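Local coordinates for oxidoreductase, NAD-binding/iron-sulfur cluster-binding protein (Nitratireductor pacificus pht-3B, PDB 6ZXU) that is a catabolic reductive dehalogenase that carries cobalamin and two [4Fe-4S] clusters, and probably uses them to strip halogen from organohalide substrates, at residues Gln430-Met435 / Gly511-Ser516; Thr434-Ser439 / Cys591-Pro596; Gly440-Ser445 / Arg639-Leu644; Glu548-Ala553 / Asn659-Ser664. All coordinates share one frame; numbering follows the deposited sequence.

Contact 1. Residues Gln430-Met435 / Gly511-Ser516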
loop_
_atom_site.group_PDB
_atom_site.type_symbol
_atom_site.label_atom_id
_atom_site.label_comp_id
_atom_site.label_asym_id
_atom_site.label_seq_id
_atom_site.Cartn_x
_atom_site.Cartn_y
_atom_site.Cartn_z
ATOM N N GLN A 430 -0.708 3.404 2.734
ATOM C CA GLN A 430 -0.255 2.460 3.750
ATOM C C GLN A 430 -1.254 2.223 4.924
ATOM O O GLN A 430 -1.136 1.173 5.586
ATOM C CB GLN A 430 1.067 2.833 4.344
ATOM C CG GLN A 430 2.229 2.505 3.416
ATOM C CD GLN A 430 3.557 2.298 4.169
ATOM O OE1 GLN A 430 3.609 1.675 5.216
ATOM N NE2 GLN A 430 4.636 2.842 3.586
ATOM N N GLY A 431 -2.162 3.150 5.130
ATOM C CA GLY A 431 -3.231 2.974 6.092
ATOM C C GLY A 431 -3.141 3.922 7.281
ATOM O O GLY A 431 -2.379 3.638 8.203
ATOM N N TYR A 432 -3.996 4.941 7.311
ATOM C CA TYR A 432 -3.999 5.901 8.377
ATOM C C TYR A 432 -4.303 5.290 9.759
ATOM O O TYR A 432 -3.599 5.566 10.738
ATOM C CB TYR A 432 -4.949 7.075 8.090
ATOM C CG TYR A 432 -4.998 8.082 9.251
ATOM C CD1 TYR A 432 -3.979 8.960 9.481
ATOM C CD2 TYR A 432 -6.041 8.074 10.155
ATOM C CE1 TYR A 432 -4.023 9.848 10.491
ATOM C CE2 TYR A 432 -6.052 8.923 11.216
ATOM C CZ TYR A 432 -5.061 9.843 11.359
ATOM O OH TYR A 432 -5.117 10.696 12.439
ATOM N N GLU A 433 -5.304 4.418 9.815
ATOM C CA GLU A 433 -5.867 4.038 11.134
ATOM C C GLU A 433 -4.930 3.053 11.846
ATOM O O GLU A 433 -4.715 3.215 13.044
ATOM C CB GLU A 433 -7.241 3.427 11.000
ATOM C CG GLU A 433 -8.328 4.512 10.831
ATOM C CD GLU A 433 -8.435 5.149 9.402
ATOM O OE1 GLU A 433 -9.214 6.180 9.220
ATOM O OE2 GLU A 433 -7.710 4.631 8.466
ATOM N N THR A 434 -4.279 2.180 11.109
ATOM C CA THR A 434 -3.295 1.320 11.707
ATOM C C THR A 434 -2.080 2.130 12.201
ATOM O O THR A 434 -1.593 1.959 13.313
ATOM C CB THR A 434 -2.850 0.218 10.765
ATOM O OG1 THR A 434 -3.929 -0.679 10.565
ATOM C CG2 THR A 434 -1.689 -0.575 11.317
ATOM N N MET A 435 -1.607 3.077 11.395
ATOM C CA MET A 435 -0.476 3.855 11.787
ATOM C C MET A 435 -0.759 4.701 13.017
ATOM O O MET A 435 0.184 5.023 13.771
ATOM C CB MET A 435 0.010 4.744 10.587
ATOM C CG MET A 435 1.485 4.979 10.541
ATOM S SD MET A 435 1.977 5.823 8.932
ATOM C CE MET A 435 1.705 4.508 7.723
ATOM N N GLY A 511 -0.521 12.561 2.236
ATOM C CA GLY A 511 0.732 12.860 2.843
ATOM C C GLY A 511 1.821 11.940 2.389
ATOM O O GLY A 511 1.886 11.543 1.221
ATOM N N PRO A 512 2.720 11.567 3.294
ATOM C CA PRO A 512 3.815 10.685 2.915
ATOM C C PRO A 512 3.485 9.183 3.173
ATOM O O PRO A 512 4.374 8.353 3.108
ATOM C CB PRO A 512 4.937 11.091 3.856
ATOM C CG PRO A 512 4.214 11.470 5.084
ATOM C CD PRO A 512 2.872 12.074 4.655
ATOM N N ARG A 513 2.186 8.868 3.281
ATOM C CA ARG A 513 1.670 7.581 3.732
ATOM C C ARG A 513 1.423 6.618 2.573
ATOM O O ARG A 513 0.355 6.154 2.371
ATOM C CB ARG A 513 0.397 7.848 4.522
ATOM C CG ARG A 513 0.010 6.799 5.454
ATOM C CD ARG A 513 -1.292 7.111 6.119
ATOM N NE ARG A 513 -2.317 7.416 5.158
ATOM C CZ ARG A 513 -2.984 8.527 5.052
ATOM N NH1 ARG A 513 -2.808 9.506 5.895
ATOM N NH2 ARG A 513 -3.924 8.645 4.133
ATOM N N SER A 514 2.401 6.332 1.786
ATOM C CA SER A 514 2.171 5.586 0.540
ATOM C C SER A 514 3.334 4.696 0.179
ATOM O O SER A 514 4.466 4.868 0.748
ATOM C CB SER A 514 1.995 6.561 -0.620
ATOM O OG SER A 514 3.245 7.031 -0.959
ATOM N N LYS A 515 3.023 3.609 -0.560
ATOM C CA LYS A 515 4.010 2.894 -1.287
ATOM C C LYS A 515 3.607 3.037 -2.745
ATOM O O LYS A 515 2.458 3.099 -3.065
ATOM C CB LYS A 515 4.197 1.394 -0.912
ATOM C CG LYS A 515 4.763 1.100 0.482
ATOM C CD LYS A 515 6.243 1.502 0.586
ATOM C CE LYS A 515 6.860 0.868 1.747
ATOM N NZ LYS A 515 8.342 1.079 1.728
ATOM N N SER A 516 4.614 3.191 -3.594
ATOM C CA SER A 516 4.400 3.270 -5.015
ATOM C C SER A 516 4.681 1.893 -5.593
ATOM O O SER A 516 5.453 1.115 -5.086
ATOM C CB SER A 516 5.329 4.297 -5.662
ATOM O OG SER A 516 6.668 3.989 -5.366
#
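Gln430 and Arg513 meet at the end of the pairing between antiparallel strands 422-429 and 514-521, with Arg513 at the centre of an inverse gamma turn. The backbone N-H of Gln430 donates to Arg513 O at 3.0 Å, nearly straight at 170° but arriving from above the carbonyl plane. A second, weak bond runs from Gln430 NE2 to Ser514 O (3.5 Å). The same amide nitrogen lies 3.5 Å from Lys515 CE, passing over the lysine's bent methylene chain. The side chain of Arg513 turns to helix 432-437: its CG packs on Met435 CE (3.6 Å), while its CD lies 3.7 Å from Tyr432 N. The chain runs extended to CD and turns at chi3 (53°), which lays one guanidinium face under Tyr432 CB; the Tyr432 ring and guanidinium planes are 74° apart. In the second shell, Asp429 forms a salt bridge with Arg513 NE, and Asn598 accepts from NH1. Shortening Arg513 to an alanine would probably leave the Asp429 carboxylate without its cationic mate and open a gap beside Tyr432 CB and Met435 CE. The strand side lines the cobalamin pocket: Ser514 OG bonds to cobalamin N33, and Lys515 NZ holds both cobalamin O39 and Tyr453 OH.

Contact 2. Residues Thr434-Ser439 / Cys591-Pro596. With NA (sodium ion), chain G; SF4 (iron/sulfur cluster), chain D; SF4 (iron/sulfur cluster), chain E.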
loop_
_atom_site.group_PDB
_atom_site.type_symbol
_atom_site.label_atom_id
_atom_site.label_comp_id
_atom_site.label_asym_id
_atom_site.label_seq_id
_atom_site.Cartn_x
_atom_site.Cartn_y
_atom_site.Cartn_z
ATOM N N THR A 434 -4.279 2.180 11.109
ATOM C CA THR A 434 -3.295 1.320 11.707
ATOM C C THR A 434 -2.080 2.130 12.201
ATOM O O THR A 434 -1.593 1.959 13.313
ATOM C CB THR A 434 -2.850 0.218 10.765
ATOM O OG1 THR A 434 -3.929 -0.679 10.565
ATOM C CG2 THR A 434 -1.689 -0.575 11.317
ATOM N N MET A 435 -1.607 3.077 11.395
ATOM C CA MET A 435 -0.476 3.855 11.787
ATOM C C MET A 435 -0.759 4.701 13.017
ATOM O O MET A 435 0.184 5.023 13.771
ATOM C CB MET A 435 0.010 4.744 10.587
ATOM C CG MET A 435 1.485 4.979 10.541
ATOM S SD MET A 435 1.977 5.823 8.932
ATOM C CE MET A 435 1.705 4.508 7.723
ATOM N N GLU A 436 -2.006 5.085 13.235
ATOM C CA GLU A 436 -2.370 5.851 14.415
ATOM C C GLU A 436 -2.100 5.092 15.718
ATOM O O GLU A 436 -1.771 5.693 16.690
ATOM C CB GLU A 436 -3.868 6.260 14.361
ATOM C CG GLU A 436 -4.116 7.598 13.672
ATOM C CD GLU A 436 -3.190 8.781 14.189
ATOM O OE1 GLU A 436 -2.170 9.171 13.497
ATOM O OE2 GLU A 436 -3.459 9.316 15.320
ATOM N N GLY A 437 -2.335 3.785 15.718
ATOM C CA GLY A 437 -2.115 2.953 16.876
ATOM C C GLY A 437 -0.647 2.650 17.155
ATOM O O GLY A 437 -0.310 2.219 18.222
ATOM N N ALA A 438 0.225 2.853 16.148
ATOM C CA ALA A 438 1.576 2.290 16.061
ATOM C C ALA A 438 2.580 3.321 16.487
ATOM O O ALA A 438 2.337 4.501 16.459
ATOM C CB ALA A 438 1.878 1.865 14.644
ATOM N N SER A 439 3.730 2.841 16.898
ATOM C CA SER A 439 4.877 3.684 17.181
ATOM C C SER A 439 5.547 4.178 15.839
ATOM O O SER A 439 6.299 5.135 15.838
ATOM C CB SER A 439 5.924 2.893 18.000
ATOM O OG SER A 439 6.994 3.750 18.333
ATOM N N CYS A 591 8.660 8.331 10.306
ATOM C CA CYS A 591 8.640 9.627 9.616
ATOM C C CYS A 591 7.352 9.800 8.875
ATOM O O CYS A 591 6.788 10.919 8.811
ATOM C CB CYS A 591 9.885 9.719 8.718
ATOM S SG CYS A 591 10.182 8.268 7.695
ATOM N N MET A 592 6.786 8.749 8.311
ATOM C CA MET A 592 5.482 8.854 7.644
ATOM C C MET A 592 4.341 9.132 8.637
ATOM O O MET A 592 3.416 9.884 8.336
ATOM C CB MET A 592 5.120 7.574 6.896
ATOM C CG MET A 592 5.989 7.265 5.715
ATOM S SD MET A 592 5.346 5.731 4.958
ATOM C CE MET A 592 6.068 4.633 6.048
ATOM N N LYS A 593 4.445 8.595 9.826
ATOM C CA LYS A 593 3.432 8.781 10.848
ATOM C C LYS A 593 3.430 10.188 11.390
ATOM O O LYS A 593 2.353 10.737 11.662
ATOM C CB LYS A 593 3.680 7.739 11.985
ATOM C CG LYS A 593 2.690 7.864 13.177
ATOM C CD LYS A 593 3.187 7.006 14.332
ATOM C CE LYS A 593 2.470 7.407 15.660
ATOM N NZ LYS A 593 1.027 7.091 15.696
ATOM N N MET A 594 4.613 10.767 11.649
ATOM C CA MET A 594 4.679 12.000 12.391
ATOM C C MET A 594 4.362 13.262 11.554
ATOM O O MET A 594 4.066 14.349 12.085
ATOM C CB MET A 594 6.040 12.088 13.095
ATOM C CG MET A 594 6.298 10.993 14.118
ATOM S SD MET A 594 5.172 11.077 15.517
ATOM C CE MET A 594 4.187 9.925 15.008
ATOM N N CYS A 595 4.363 13.130 10.257
ATOM C CA CYS A 595 4.143 14.232 9.382
ATOM C C CYS A 595 2.766 14.889 9.575
ATOM O O CYS A 595 1.784 14.207 9.559
ATOM C CB CYS A 595 4.370 13.797 7.913
ATOM S SG CYS A 595 4.331 15.173 6.745
ATOM N N PRO A 596 2.707 16.234 9.678
ATOM C CA PRO A 596 1.408 16.896 9.744
ATOM C C PRO A 596 0.460 16.569 8.602
ATOM O O PRO A 596 -0.756 16.556 8.806
ATOM C CB PRO A 596 1.750 18.387 9.720
ATOM C CG PRO A 596 3.111 18.433 10.265
ATOM C CD PRO A 596 3.801 17.199 9.762
HETATM NA NA NA G . -0.314 13.800 11.630
HETATM FE FE1 SF4 D . 8.830 16.562 7.467
HETATM FE FE2 SF4 D . 7.054 18.583 8.259
HETATM FE FE3 SF4 D . 6.132 16.501 6.801
HETATM FE FE4 SF4 D . 7.785 18.287 5.568
HETATM S S1 SF4 D . 5.732 18.632 6.492
HETATM S S2 SF4 D . 7.920 16.105 5.468
HETATM S S3 SF4 D . 9.102 18.728 7.335
HETATM S S4 SF4 D . 7.059 16.505 8.853
HETATM FE FE1 SF4 E . 14.292 5.768 8.503
HETATM FE FE2 SF4 E . 12.488 5.401 10.575
HETATM FE FE3 SF4 E . 12.040 7.408 8.685
HETATM FE FE4 SF4 E . 14.060 7.625 10.536
HETATM S S1 SF4 E . 11.892 7.527 10.917
HETATM S S2 SF4 E . 14.160 8.023 8.317
HETATM S S3 SF4 E . 14.700 5.453 10.714
HETATM S S4 SF4 E . 12.167 5.216 8.321
HETATM O O HOH W 1 -0.066 11.728 12.957
HETATM O O HOH W 2 1.321 14.777 12.872
HETATM O O HOH W 3 -1.607 15.717 11.458
#
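Lys593 brings its ammonium group into the C-terminal end of helix 432-437, where backbone carbonyls gather. NZ donates to Met435 O at 2.9 Å, tilted only 16° from the carbonyl plane, and more weakly to Ala438 O at 3.0 Å. Met435 O also accepts from Ala438 N, so one oxygen serves two donors. The chain is extended until the last bond, where chi4 (68°) turns NZ toward these oxygens. Below it the packing is close: Lys593 CB touches Met435 CG at 3.8 Å as the two chains run side by side with opposite sense, and Met435 SD lies 4.1 Å from Met592 CB. The other side is looser and wet. Glu436 OE1 stays 4.4 Å from Lys593 NZ, beyond salt-bridge range, and joins by a weak bond a water that also donates to Lys593 O. That water, two others, Cys595 O and Asn598 O surround a sodium ion. Cys591 and Cys595 bind iron of different clusters, Cys595 preceding a proline as in the CP ending of dicluster ferredoxin motifs. Helix 590-594, strung between the two clusters, thus packs against helix 432-437, whose Met435 also touches Gln448 of helix 445-469.

Contact 3. Residues Gly440-Ser445 / Arg639-Leu644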
loop_
_atom_site.group_PDB
_atom_site.type_symbol
_atom_site.label_atom_id
_atom_site.label_comp_id
_atom_site.label_asym_id
_atom_site.label_seq_id
_atom_site.Cartn_x
_atom_site.Cartn_y
_atom_site.Cartn_z
ATOM N N GLY A 440 5.285 3.472 14.748
ATOM C CA GLY A 440 6.049 3.643 13.525
ATOM C C GLY A 440 7.187 2.699 13.325
ATOM O O GLY A 440 7.461 2.313 12.186
ATOM N N ASP A 441 7.858 2.302 14.439
ATOM C CA ASP A 441 8.920 1.294 14.403
ATOM C C ASP A 441 8.630 0.084 15.333
ATOM O O ASP A 441 9.552 -0.536 15.859
ATOM C CB ASP A 441 10.204 1.921 14.758
ATOM C CG ASP A 441 10.122 2.671 16.112
ATOM O OD1 ASP A 441 9.007 2.803 16.686
ATOM O OD2 ASP A 441 11.162 3.191 16.533
ATOM N N ASP A 442 7.366 -0.309 15.464
ATOM C CA ASP A 442 7.029 -1.476 16.267
ATOM C C ASP A 442 6.763 -2.667 15.438
ATOM O O ASP A 442 7.245 -2.742 14.317
ATOM C CB ASP A 442 5.860 -1.122 17.205
ATOM C CG ASP A 442 4.568 -0.701 16.451
ATOM O OD1 ASP A 442 4.371 -1.126 15.303
ATOM O OD2 ASP A 442 3.725 0.025 17.057
ATOM N N TRP A 443 5.996 -3.643 15.946
ATOM C CA TRP A 443 5.850 -4.961 15.314
ATOM C C TRP A 443 5.012 -4.996 14.074
ATOM O O TRP A 443 5.117 -5.928 13.302
ATOM C CB TRP A 443 5.408 -6.072 16.371
ATOM C CG TRP A 443 6.475 -6.165 17.359
ATOM C CD1 TRP A 443 6.521 -5.611 18.594
ATOM C CD2 TRP A 443 7.773 -6.725 17.114
ATOM N NE1 TRP A 443 7.767 -5.829 19.139
ATOM C CE2 TRP A 443 8.556 -6.480 18.239
ATOM C CE3 TRP A 443 8.326 -7.432 16.075
ATOM C CZ2 TRP A 443 9.908 -6.925 18.331
ATOM C CZ3 TRP A 443 9.652 -7.884 16.156
ATOM C CH2 TRP A 443 10.424 -7.624 17.283
ATOM N N ILE A 444 4.242 -3.961 13.816
ATOM C CA ILE A 444 3.379 -3.944 12.626
ATOM C C ILE A 444 3.982 -3.154 11.438
ATOM O O ILE A 444 3.419 -3.114 10.374
ATOM C CB ILE A 444 1.991 -3.433 13.006
ATOM C CG1 ILE A 444 0.899 -3.907 12.007
ATOM C CG2 ILE A 444 1.940 -1.913 13.114
ATOM C CD1 ILE A 444 0.822 -5.393 11.913
ATOM N N SER A 445 5.082 -2.456 11.669
ATOM C CA SER A 445 5.588 -1.489 10.696
ATOM C C SER A 445 5.858 -2.126 9.326
ATOM O O SER A 445 5.322 -1.689 8.322
ATOM C CB SER A 445 6.857 -0.814 11.199
ATOM O OG SER A 445 7.375 0.047 10.228
ATOM N N ARG A 639 -4.643 -0.064 18.236
ATOM C CA ARG A 639 -3.633 -1.075 18.311
ATOM C C ARG A 639 -4.261 -2.449 18.261
ATOM O O ARG A 639 -4.510 -3.076 19.291
ATOM C CB ARG A 639 -2.757 -0.865 19.550
ATOM C CG ARG A 639 -1.523 -1.763 19.582
ATOM C CD ARG A 639 -0.533 -1.218 20.555
ATOM N NE ARG A 639 0.540 -2.138 20.866
ATOM C CZ ARG A 639 1.440 -1.867 21.824
ATOM N NH1 ARG A 639 1.370 -0.720 22.488
ATOM N NH2 ARG A 639 2.439 -2.695 22.101
ATOM N N TRP A 640 -4.535 -2.940 17.060
ATOM C CA TRP A 640 -5.310 -4.137 16.932
ATOM C C TRP A 640 -4.461 -5.396 16.785
ATOM O O TRP A 640 -5.024 -6.500 16.815
ATOM C CB TRP A 640 -6.181 -4.049 15.664
ATOM C CG TRP A 640 -5.423 -3.741 14.390
ATOM C CD1 TRP A 640 -5.183 -2.467 13.870
ATOM C CD2 TRP A 640 -4.818 -4.667 13.466
ATOM N NE1 TRP A 640 -4.448 -2.551 12.695
ATOM C CE2 TRP A 640 -4.217 -3.880 12.420
ATOM C CE3 TRP A 640 -4.683 -6.041 13.443
ATOM C CZ2 TRP A 640 -3.520 -4.458 11.388
ATOM C CZ3 TRP A 640 -3.967 -6.612 12.460
ATOM C CH2 TRP A 640 -3.410 -5.839 11.419
ATOM N N TRP A 641 -3.154 -5.253 16.524
ATOM C CA TRP A 641 -2.285 -6.413 16.183
ATOM C C TRP A 641 -1.641 -6.986 17.445
ATOM O O TRP A 641 -1.563 -6.327 18.501
ATOM C CB TRP A 641 -1.168 -5.980 15.170
ATOM C CG TRP A 641 -0.306 -4.838 15.685
ATOM C CD1 TRP A 641 0.883 -4.941 16.376
ATOM C CD2 TRP A 641 -0.581 -3.449 15.572
ATOM N NE1 TRP A 641 1.327 -3.702 16.719
ATOM C CE2 TRP A 641 0.452 -2.769 16.211
ATOM C CE3 TRP A 641 -1.600 -2.716 14.960
ATOM C CZ2 TRP A 641 0.450 -1.398 16.327
ATOM C CZ3 TRP A 641 -1.609 -1.373 15.072
ATOM C CH2 TRP A 641 -0.586 -0.705 15.747
ATOM N N PHE A 642 -1.157 -8.224 17.313
ATOM C CA PHE A 642 -0.386 -8.905 18.367
ATOM C C PHE A 642 1.094 -8.566 18.251
ATOM O O PHE A 642 1.615 -8.434 17.149
ATOM C CB PHE A 642 -0.545 -10.430 18.250
ATOM C CG PHE A 642 -1.946 -10.961 18.423
ATOM C CD1 PHE A 642 -2.889 -10.300 19.163
ATOM C CD2 PHE A 642 -2.277 -12.179 17.836
ATOM C CE1 PHE A 642 -4.151 -10.778 19.308
ATOM C CE2 PHE A 642 -3.527 -12.708 17.989
ATOM C CZ PHE A 642 -4.461 -12.007 18.727
ATOM N N ASP A 643 1.754 -8.414 19.377
ATOM C CA ASP A 643 3.191 -8.258 19.420
ATOM C C ASP A 643 3.896 -9.647 19.415
ATOM O O ASP A 643 4.096 -10.256 20.448
ATOM C CB ASP A 643 3.600 -7.497 20.675
ATOM C CG ASP A 643 3.242 -6.060 20.602
ATOM O OD1 ASP A 643 2.987 -5.519 19.489
ATOM O OD2 ASP A 643 3.174 -5.447 21.633
ATOM N N LEU A 644 4.138 -10.162 18.232
ATOM C CA LEU A 644 4.718 -11.451 17.967
ATOM C C LEU A 644 5.928 -11.294 17.079
ATOM O O LEU A 644 5.862 -10.578 16.082
ATOM C CB LEU A 644 3.724 -12.414 17.270
ATOM C CG LEU A 644 2.481 -12.784 18.077
ATOM C CD1 LEU A 644 1.489 -13.610 17.265
ATOM C CD2 LEU A 644 2.888 -13.505 19.357
HETATM O O HOH W 4 3.746 -3.191 18.418
#
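Ile444 packs with CB and CG2 over one face of the Trp641 indole, and with Trp443 these residues account for most of the buried surface. The CH-pi geometry is nearly ideal: Ile444 CB stands 3.5 Å from the centroid of the five-membered ring of Trp641, 7° off its normal. Ile444 CG2 lies 3.5 Å from Trp641 CE2. Arg639 CG covers the opposite face, toward the rim. At its edge, near the ring plane, Asp442 OD2 approaches Trp641 CZ2 at 3.6 Å; OD2 itself accepts from the backbone N of Ser439. The other oxygen, Asp442 OD1, accepts from Ile444 N (3.2 Å), a capping bond in the type I turn Asp442-Ser445 that leads into a helix. Trp443 turns elsewhere: its CD1 meets Asp643 OD1 edge-on at 3.6 Å, ring and carboxylate planes 57° apart, while its NE1 bonds to Thr658. A water links Trp641, Asp643 and Trp443, accepting from Trp641 NE1 (3.0 Å), donating to Asp643 OD1 (2.7 Å) and accepting a weak bond from Trp443 N. Asp643 OD2 uses its syn lone pair for a salt bridge with Arg639 NH2, which helps fix the carboxylate. A leucine in place of Trp641 is likely to deprive Ile444 of its flat bed and the water of its indole donor. Leu644 O, beside the Trp443 ring, is buried without a partner in the model. The contact joins the loop entering helix 445-469 to the one preceding strand 645-647; Trp640 packs on helices 103-116 and 342-354, and Leu644 on helix 168-190.

Contact 4. Residues Glu548-Ala553 / Asn659-Ser664. With SF4 (iron/sulfur cluster), chain E.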
loop_
_atom_site.group_PDB
_atom_site.type_symbol
_atom_site.label_atom_id
_atom_site.label_comp_id
_atom_site.label_asym_id
_atom_site.label_seq_id
_atom_site.Cartn_x
_atom_site.Cartn_y
_atom_site.Cartn_z
ATOM N N GLU A 548 11.481 13.499 15.057
ATOM C CA GLU A 548 10.962 12.251 15.539
ATOM C C GLU A 548 11.667 11.034 15.062
ATOM O O GLU A 548 11.305 9.931 15.418
ATOM C CB GLU A 548 9.486 12.158 15.231
ATOM C CG GLU A 548 8.607 13.213 15.923
ATOM C CD GLU A 548 8.620 13.119 17.481
ATOM O OE1 GLU A 548 9.026 12.042 18.041
ATOM O OE2 GLU A 548 8.284 14.130 18.077
ATOM N N CYS A 549 12.658 11.189 14.213
ATOM C CA CYS A 549 13.333 10.014 13.604
ATOM C C CYS A 549 14.193 9.340 14.701
ATOM O O CYS A 549 15.060 10.038 15.229
ATOM C CB CYS A 549 14.298 10.415 12.437
ATOM S SG CYS A 549 15.339 9.063 11.853
ATOM N N PRO A 550 13.973 8.040 15.005
ATOM C CA PRO A 550 14.758 7.370 16.064
ATOM C C PRO A 550 16.267 7.379 15.878
ATOM O O PRO A 550 16.971 7.323 16.864
ATOM C CB PRO A 550 14.259 5.945 16.044
ATOM C CG PRO A 550 12.909 6.024 15.335
ATOM C CD PRO A 550 13.002 7.142 14.386
ATOM N N CYS A 551 16.797 7.582 14.663
ATOM C CA CYS A 551 18.236 7.616 14.456
ATOM C C CYS A 551 18.763 8.885 13.830
ATOM O O CYS A 551 19.846 8.873 13.336
ATOM C CB CYS A 551 18.686 6.413 13.651
ATOM S SG CYS A 551 18.056 6.451 11.981
ATOM N N ASN A 552 18.024 9.979 13.920
ATOM C CA ASN A 552 18.462 11.282 13.438
ATOM C C ASN A 552 18.926 11.301 11.993
ATOM O O ASN A 552 19.884 11.983 11.650
ATOM C CB ASN A 552 19.538 11.891 14.325
ATOM C CG ASN A 552 19.166 11.829 15.798
ATOM O OD1 ASN A 552 18.046 12.233 16.225
ATOM N ND2 ASN A 552 20.067 11.232 16.573
ATOM N N ALA A 553 18.267 10.511 11.142
ATOM C CA ALA A 553 18.716 10.369 9.768
ATOM C C ALA A 553 18.163 11.500 8.889
ATOM O O ALA A 553 18.686 11.747 7.828
ATOM C CB ALA A 553 18.286 9.015 9.221
ATOM N N ASN A 659 8.894 -0.953 20.788
ATOM C CA ASN A 659 8.882 0.528 20.725
ATOM C C ASN A 659 7.512 1.066 20.951
ATOM O O ASN A 659 6.528 0.577 20.372
ATOM C CB ASN A 659 9.397 1.038 19.337
ATOM C CG ASN A 659 10.848 0.747 19.146
ATOM O OD1 ASN A 659 11.676 1.136 19.972
ATOM N ND2 ASN A 659 11.191 0.033 18.072
ATOM N N GLU A 660 7.408 2.052 21.835
ATOM C CA GLU A 660 6.141 2.753 22.147
ATOM C C GLU A 660 6.456 4.228 22.303
ATOM O O GLU A 660 6.271 4.836 23.333
ATOM C CB GLU A 660 5.460 2.180 23.382
ATOM C CG GLU A 660 5.135 0.720 23.209
ATOM C CD GLU A 660 4.633 0.108 24.526
ATOM O OE1 GLU A 660 5.290 0.388 25.637
ATOM O OE2 GLU A 660 3.602 -0.653 24.431
ATOM N N ARG A 661 6.896 4.807 21.211
ATOM C CA ARG A 661 7.379 6.160 21.207
ATOM C C ARG A 661 6.231 7.164 21.224
ATOM O O ARG A 661 5.179 6.982 20.625
ATOM C CB ARG A 661 8.259 6.349 19.943
ATOM C CG ARG A 661 9.456 5.463 19.947
ATOM C CD ARG A 661 10.373 5.818 18.801
ATOM N NE ARG A 661 11.381 4.835 18.705
ATOM C CZ ARG A 661 12.540 4.919 19.317
ATOM N NH1 ARG A 661 12.805 5.960 20.101
ATOM N NH2 ARG A 661 13.442 3.989 19.158
ATOM N N ASP A 662 6.496 8.264 21.904
ATOM C CA ASP A 662 5.598 9.401 21.987
ATOM C C ASP A 662 6.320 10.600 21.387
ATOM O O ASP A 662 7.547 10.538 21.136
ATOM C CB ASP A 662 5.322 9.657 23.489
ATOM C CG ASP A 662 4.663 8.416 24.186
ATOM O OD1 ASP A 662 3.823 7.699 23.545
ATOM O OD2 ASP A 662 4.998 8.198 25.384
ATOM N N LEU A 663 5.606 11.697 21.271
ATOM C CA LEU A 663 6.230 12.912 20.768
ATOM C C LEU A 663 7.511 13.243 21.525
ATOM O O LEU A 663 7.591 12.907 22.702
ATOM C CB LEU A 663 5.249 14.002 20.830
ATOM C CG LEU A 663 4.081 13.788 19.859
ATOM C CD1 LEU A 663 2.902 14.672 20.228
ATOM C CD2 LEU A 663 4.516 14.160 18.443
ATOM N N SER A 664 8.514 13.788 20.837
ATOM C CA SER A 664 9.843 14.116 21.388
ATOM C C SER A 664 9.983 15.605 21.516
ATOM O O SER A 664 9.302 16.361 20.842
ATOM C CB SER A 664 10.975 13.598 20.470
ATOM O OG SER A 664 10.716 12.292 20.064
HETATM FE FE1 SF4 E . 14.292 5.768 8.503
HETATM FE FE2 SF4 E . 12.488 5.401 10.575
HETATM FE FE3 SF4 E . 12.040 7.408 8.685
HETATM FE FE4 SF4 E . 14.060 7.625 10.536
HETATM S S1 SF4 E . 11.892 7.527 10.917
HETATM S S2 SF4 E . 14.160 8.023 8.317
HETATM S S3 SF4 E . 14.700 5.453 10.714
HETATM S S4 SF4 E . 12.167 5.216 8.321
#
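Glu548 reaches Ser664 because its chain bends at chi2 (-63°), bringing the carboxylate round to the backbone of 659-664, while Ser664 holds OG beside its own N (chi1 -45°). Both donors of the serine can therefore address one carboxylate. Ser664 N points to Glu548 OE2 at 2.8 Å along the syn lone pair, in a straight bond of 170°, whereas Ser664 OG donates to Glu548 OE1 at 2.6 Å from above the carboxylate plane. Two bonds to two oxygens limit the rotation of the carboxylate, and OE1 has a further partner in a salt bridge to Arg590. The Leu663 CD2 methyl lies 3.8 Å from Glu548 OE2. The second point of touch is Pro550, whose CB sits over one face of the Arg661 guanidinium, 3.8 Å from CZ and offset toward the rim. Arg661 is extended from CG to NE, and its NE pairs with Asp441, which also touches the proline. Pro550 follows Cys549, whose SG binds FE4 of a [4Fe-4S] cluster at 2.3 Å. The type I turn Cys549-Asn552 folds around that thiolate, which accepts from Ala553 N (3.3 Å) and Cys551 N (3.5 Å), the amide-to-sulfur pattern of ferredoxin cluster loops; such bonds probably help stabilise the charge on the sulfur. This is a surface contact, laying 659-664 along the outer side of the cluster-binding region: Leu663 packs on helix 544-548, Arg661 on helix 590-594, and Asn659 and Pro550 on Tyr578 of helix 572-581.

Contacts 1-3 are buried, contact 1 deepest, its centre about 7 Å from the centre of the chain, whereas contact 4 lies at the surface, its centre about 23 Å out. Contacts 1 and 2 share helix 432-437, and Gln430 and Met592, both of the cobalamin pocket, touch between them. Their chemistry shifts outward: a backbone bond, a buried arginine and cofactor-facing polar groups in contact 1, a lysine among carbonyls in contact 2, aromatic packing with one bridging water in contact 3, and charged groups in contact 4. Contacts 2 and 4 meet the same [4Fe-4S] cluster through different cysteines. The Asp441-Arg661 salt bridge joins contact 3 to contact 4, and Trp640 reaches Thr434 of contacts 1 and 2.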